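Local coordinates for protein ApRick protease (PDB 5C9F) that is the retropepsin-like aspartic protease domain of a longer Rickettsia conorii protein and probably cleaves peptide bonds as an endopeptidase, at residues 14-17 / 21-24. Residues are numbered along the deposited sequence; the frame is centred on the assembly and turned at random.
Sequences ARNR and FYIN
R15 folds its side chain over one face of the F21 ring. Its CG sits 4.2 Å from the ring centroid and only 15° off the ring normal, a CH-pi contact. The chain leaves the backbone extended, CG anti to the backbone N, then bends at chi3, which brings the guanidinium to the CE2-CZ side of the ring: R15 NH1 comes 3.4 Å from F21 CE2. The planes are 48° apart, so the rim of the F21 ring, at CE2, meets a face of the guanidinium and no parallel stack forms. Arginine suits the place because its CB and CG lie against the aromatic while NE makes a salt bridge to D122 and NH1 bonds the carbonyl of G19. The apolar phenyl of F21 fills a buried site between R15 and I119 and L124. The contact closes the loop leading from strand 2-14 of the three-stranded antiparallel sheet to strand 22-27 of the mixed sheet in this retropepsin-like domain. N16 lies at the edge of the Y22 ring, N16 CB 3.7 Å from Y22 CE2, with amide and ring planes 76° apart. Its short amide can rest there while OD1 accepts from D18 N; the phenol of Y22 offers N16 an apolar edge and D18's carboxylate a hydroxyl. No direct hydrogen bond links the segments; a water donates to A14 O (2.8 Å) and accepts from Y22 N (2.9 Å).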
ATOM      1  N   ALA A  14      20.196  -6.937   6.151  1.00 33.08           N
ATOM      2  CA  ALA A  14      21.401  -6.311   6.652  1.00 37.83           C
ATOM      3  C   ALA A  14      22.611  -6.885   5.907  1.00 34.66           C
ATOM      4  O   ALA A  14      22.669  -8.073   5.606  1.00 32.82           O
ATOM      5  CB  ALA A  14      21.523  -6.520   8.140  1.00 37.38           C
ATOM      6  N   ARG A  15      23.559  -6.013   5.596  1.00 32.87           N
ATOM      7  CA  ARG A  15      24.752  -6.405   4.902  1.00 30.73           C
ATOM      8  C   ARG A  15      25.491  -7.458   5.769  1.00 34.43           C
ATOM      9  O   ARG A  15      25.548  -7.321   6.923  1.00 32.11           O
ATOM     10  CB  ARG A  15      25.673  -5.202   4.677  1.00 29.05           C
ATOM     11  CG  ARG A  15      26.775  -5.518   3.689  1.00 30.54           C
ATOM     12  CD  ARG A  15      27.748  -4.351   3.554  1.00 36.12           C
ATOM     13  NE  ARG A  15      27.152  -3.157   2.947  1.00 31.34           N
ATOM     14  CZ  ARG A  15      27.105  -2.907   1.641  1.00 34.37           C
ATOM     15  NH1 ARG A  15      27.481  -3.831   0.757  1.00 33.97           N
ATOM     16  NH2 ARG A  15      26.590  -1.758   1.203  1.00 44.30           N
ATOM     17  N   ASN A  16      25.952  -8.527   5.150  1.00 30.13           N
ATOM     18  CA  ASN A  16      26.728  -9.526   5.825  1.00 36.09           C
ATOM     19  C   ASN A  16      28.096  -8.897   6.222  1.00 33.74           C
ATOM     20  O   ASN A  16      28.558  -7.975   5.575  1.00 28.71           O
ATOM     21  CB  ASN A  16      26.903 -10.663   4.860  1.00 29.76           C
ATOM     22  CG  ASN A  16      27.532 -11.873   5.490  1.00 38.59           C
ATOM     23  OD1 ASN A  16      28.725 -11.901   5.726  1.00 36.46           O
ATOM     24  ND2 ASN A  16      26.727 -12.903   5.716  1.00 33.88           N
ATOM     25  N   ARG A  17      28.727  -9.419   7.266  1.00 37.24           N
ATOM     26  CA  ARG A  17      30.050  -8.909   7.699  1.00 37.51           C
ATOM     27  C   ARG A  17      31.071  -9.089   6.572  1.00 39.71           C
ATOM     28  O   ARG A  17      32.063  -8.351   6.527  1.00 40.38           O
ATOM     29  CB  ARG A  17      30.538  -9.612   8.997  1.00 45.13           C
ATOM     30  CG  ARG A  17      29.606  -9.394  10.206  1.00 40.05           C
ATOM     31  CD  ARG A  17      29.796  -8.053  10.870  1.00 51.84           C
ATOM     32  NE  ARG A  17      29.009  -7.928  12.094  1.00 51.77           N
ATOM     33  CZ  ARG A  17      29.473  -7.649  13.314  1.00 45.79           C
ATOM     34  NH1 ARG A  17      30.777  -7.539  13.588  1.00 45.92           N
ATOM     35  NH2 ARG A  17      28.602  -7.540  14.325  1.00 64.73           N
ATOM     36  N   PHE A  21      25.297  -8.596   0.363  1.00 26.79           N
ATOM     37  CA  PHE A  21      23.959  -8.841   0.742  1.00 26.42           C
ATOM     38  C   PHE A  21      23.528 -10.192   0.210  1.00 27.10           C
ATOM     39  O   PHE A  21      23.797 -10.530  -0.983  1.00 28.88           O
ATOM     40  CB  PHE A  21      22.996  -7.773   0.173  1.00 23.27           C
ATOM     41  CG  PHE A  21      23.220  -6.412   0.692  1.00 26.81           C
ATOM     42  CD1 PHE A  21      22.706  -6.032   1.925  1.00 24.75           C
ATOM     43  CD2 PHE A  21      23.937  -5.490  -0.043  1.00 30.97           C
ATOM     44  CE1 PHE A  21      22.919  -4.769   2.402  1.00 33.76           C
ATOM     45  CE2 PHE A  21      24.153  -4.208   0.435  1.00 39.25           C
ATOM     46  CZ  PHE A  21      23.640  -3.851   1.656  1.00 30.94           C
ATOM     47  N   TYR A  22      22.876 -10.977   1.068  1.00 30.32           N
ATOM     48  CA  TYR A  22      22.322 -12.243   0.650  1.00 23.79           C
ATOM     49  C   TYR A  22      20.825 -12.240   0.836  1.00 36.25           C
ATOM     50  O   TYR A  22      20.313 -11.650   1.776  1.00 29.07           O
ATOM     51  CB  TYR A  22      22.969 -13.418   1.446  1.00 35.40           C
ATOM     52  CG  TYR A  22      24.474 -13.493   1.284  1.00 37.40           C
ATOM     53  CD1 TYR A  22      25.055 -14.201   0.236  1.00 30.46           C
ATOM     54  CD2 TYR A  22      25.297 -12.799   2.097  1.00 37.25           C
ATOM     55  CE1 TYR A  22      26.427 -14.235   0.052  1.00 34.47           C
ATOM     56  CE2 TYR A  22      26.687 -12.845   1.916  1.00 37.82           C
ATOM     57  CZ  TYR A  22      27.225 -13.566   0.892  1.00 42.21           C
ATOM     58  OH  TYR A  22      28.569 -13.632   0.714  1.00 39.08           O
ATOM     59  N   ILE A  23      20.136 -12.967  -0.046  1.00 29.84           N
ATOM     60  CA  ILE A  23      18.681 -13.101   0.023  1.00 29.24           C
ATOM     61  C   ILE A  23      18.271 -14.533  -0.300  1.00 26.09           C
ATOM     62  O   ILE A  23      18.785 -15.124  -1.234  1.00 26.93           O
ATOM     63  CB  ILE A  23      17.925 -12.290  -1.062  1.00 40.58           C
ATOM     64  CG1 ILE A  23      18.377 -10.863  -1.140  1.00 50.27           C
ATOM     65  CG2 ILE A  23      16.445 -12.323  -0.733  1.00 48.59           C
ATOM     66  CD1 ILE A  23      17.734 -10.173  -2.338  1.00 45.52           C
ATOM     67  N   ASN A  24      17.390 -15.065   0.519  1.00 25.42           N
ATOM     68  CA  ASN A  24      16.808 -16.395   0.326  1.00 31.05           C
ATOM     69  C   ASN A  24      15.526 -16.217  -0.480  1.00 32.87           C
ATOM     70  O   ASN A  24      14.715 -15.335  -0.203  1.00 41.87           O
ATOM     71  CB  ASN A  24      16.496 -17.027   1.681  1.00 38.83           C
ATOM     72  CG  ASN A  24      17.733 -17.404   2.420  1.00 40.09           C
ATOM     73  OD1 ASN A  24      18.668 -17.972   1.845  1.00 44.56           O
ATOM     74  ND2 ASN A  24      17.786 -17.066   3.671  1.00 51.43           N
TER
HETATM   75  O   HOH W   1      23.221 -10.157   3.843  1.00 30.10           O